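Local coordinates for surface layer protein (Geobacillus stearothermophilus, PDB 4UJ7) that probably builds the self-assembling crystalline surface layer of the bacterial cell, this piece being domains 5 and 6, the second of which binds calcium, at residues I153-T158 against A173-A178. Sequence-based numbering, arbitrary orientation. Where two conformers were deposited one is given.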
loop_
_atom_site.group_PDB
_atom_site.type_symbol
_atom_site.label_atom_id
_atom_site.label_comp_id
_atom_site.label_asym_id
_atom_site.label_seq_id
_atom_site.Cartn_x
_atom_site.Cartn_y
_atom_site.Cartn_z
ATOM N N ILE A 153 0.358 1.424 -13.257
ATOM C CA ILE A 153 -0.443 2.121 -14.251
ATOM C C ILE A 153 -1.326 3.198 -13.633
ATOM O O ILE A 153 -2.275 3.677 -14.263
ATOM C CB ILE A 153 -1.302 1.146 -15.128
ATOM C CG1 ILE A 153 -2.344 0.371 -14.306
ATOM C CG2 ILE A 153 -0.395 0.200 -15.925
ATOM C CD1 ILE A 153 -3.424 -0.278 -15.158
ATOM N N THR A 154 -0.985 3.617 -12.417
ATOM C CA THR A 154 -1.778 4.628 -11.697
ATOM C C THR A 154 -1.998 5.901 -12.494
ATOM O O THR A 154 -3.083 6.482 -12.436
ATOM C CB THR A 154 -1.154 4.968 -10.325
ATOM O OG1 THR A 154 -0.860 3.750 -9.636
ATOM C CG2 THR A 154 -2.127 5.777 -9.470
ATOM N N ASN A 155 -0.978 6.334 -13.232
ATOM C CA ASN A 155 -1.092 7.540 -14.032
ATOM C C ASN A 155 -1.983 7.377 -15.273
ATOM O O ASN A 155 -2.471 8.364 -15.822
ATOM C CB ASN A 155 0.288 8.043 -14.437
ATOM C CG ASN A 155 0.261 9.487 -14.909
ATOM O OD1 ASN A 155 -0.464 10.325 -14.364
ATOM N ND2 ASN A 155 1.036 9.776 -15.938
ATOM N N ASP A 156 -2.199 6.133 -15.689
ATOM C CA ASP A 156 -2.936 5.837 -16.926
ATOM C C ASP A 156 -4.438 5.718 -16.712
ATOM O O ASP A 156 -5.227 5.831 -17.662
ATOM C CB ASP A 156 -2.430 4.529 -17.540
ATOM C CG ASP A 156 -0.946 4.556 -17.865
ATOM O OD1 ASP A 156 -0.433 5.609 -18.289
ATOM O OD2 ASP A 156 -0.302 3.500 -17.709
ATOM N N VAL A 157 -4.836 5.472 -15.467
ATOM C CA VAL A 157 -6.228 5.194 -15.142
ATOM C C VAL A 157 -6.949 6.484 -14.772
ATOM O O VAL A 157 -6.316 7.512 -14.512
ATOM C CB VAL A 157 -6.382 4.151 -13.996
ATOM C CG1 VAL A 157 -5.670 2.842 -14.323
ATOM C CG2 VAL A 157 -5.882 4.695 -12.658
ATOM N N THR A 158 -8.278 6.426 -14.771
ATOM C CA THR A 158 -9.097 7.485 -14.207
ATOM C C THR A 158 -9.938 6.869 -13.080
ATOM O O THR A 158 -10.474 5.770 -13.236
ATOM C CB THR A 158 -9.982 8.127 -15.297
ATOM O OG1 THR A 158 -9.140 8.554 -16.373
ATOM C CG2 THR A 158 -10.746 9.327 -14.762
ATOM N N ALA A 173 -11.000 12.880 -5.868
ATOM C CA ALA A 173 -9.955 11.943 -6.285
ATOM C C ALA A 173 -9.040 12.683 -7.229
ATOM O O ALA A 173 -9.503 13.231 -8.250
ATOM C CB ALA A 173 -10.568 10.738 -6.976
ATOM N N SER A 174 -7.743 12.709 -6.921
ATOM C CA SER A 174 -6.787 13.497 -7.705
ATOM C C SER A 174 -5.445 12.787 -7.878
ATOM O O SER A 174 -4.882 12.301 -6.891
ATOM C CB SER A 174 -6.534 14.817 -6.986
ATOM O OG SER A 174 -6.107 14.570 -5.655
ATOM N N LYS A 175 -4.921 12.751 -9.105
ATOM C CA LYS A 175 -3.589 12.189 -9.356
ATOM C C LYS A 175 -2.520 13.129 -8.853
ATOM O O LYS A 175 -2.529 14.319 -9.171
ATOM C CB LYS A 175 -3.347 11.984 -10.851
ATOM C CG LYS A 175 -4.136 10.846 -11.445
ATOM C CD LYS A 175 -3.803 10.668 -12.918
ATOM C CE LYS A 175 -4.796 9.708 -13.532
ATOM N NZ LYS A 175 -4.911 9.846 -15.010
ATOM N N SER A 176 -1.585 12.591 -8.080
ATOM C CA SER A 176 -0.458 13.368 -7.587
ATOM C C SER A 176 0.810 12.709 -8.091
ATOM O O SER A 176 1.120 11.590 -7.701
ATOM C CB SER A 176 -0.482 13.439 -6.070
ATOM O OG SER A 176 -1.668 14.107 -5.665
ATOM N N THR A 177 1.514 13.400 -8.983
ATOM C CA THR A 177 2.653 12.820 -9.697
ATOM C C THR A 177 3.914 13.611 -9.414
ATOM O O THR A 177 3.934 14.834 -9.560
ATOM C CB THR A 177 2.392 12.812 -11.214
ATOM O OG1 THR A 177 1.239 12.003 -11.480
ATOM C CG2 THR A 177 3.588 12.239 -11.965
ATOM N N ALA A 178 4.961 12.906 -9.000
ATOM C CA ALA A 178 6.264 13.537 -8.783
ATOM C C ALA A 178 7.349 12.547 -9.095
ATOM O O ALA A 178 7.247 11.383 -8.730
ATOM C CB ALA A 178 6.399 14.032 -7.346
HETATM O O HOH W 1 -2.646 11.560 -16.017
#
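Asn155 and Lys175 mark the closest backbone approach, 7.1 Å between their CA atoms, where the turn joining strands 149-152 and 158-160 passes the edge of strand 171-178; the bond from Asp156 N to Ile153 O (2.8 Å) closes that turn. Lys175 spans the gap. Its chain runs extended beyond CG and crosses the Asn155 side chain at about a right angle, CD lying 3.7 Å from Asn155 OD1. At its end NZ donates to Asn155 O at 3.0 Å, approaching from above the carbonyl plane, 52° out of it. A weak bond to Val157 O is doubtful, because that oxygen sits too close to a neighbouring atom in the model. Asn155 swings OD1 towards the strand because its CG stands opposite the backbone N (chi1 -163°), and there a water donates to OD1 (3.0 Å) and accepts from Lys175 NZ (3.0 Å). Thr177 OG1 lies nearby but is hydrogen-bonded to Thr182 on the adjoining strand 181-188. Cutting Lys175 back to an alanine is likely to leave Asn155 O without its ammonium donor and to break the water bridge to OD1. The contact thus ties the inter-sheet turn of this Big2-type sandwich to strand 171-178 through a lysine whose positive charge is probably stabilised by the Asn155 carbonyl dipole and the water.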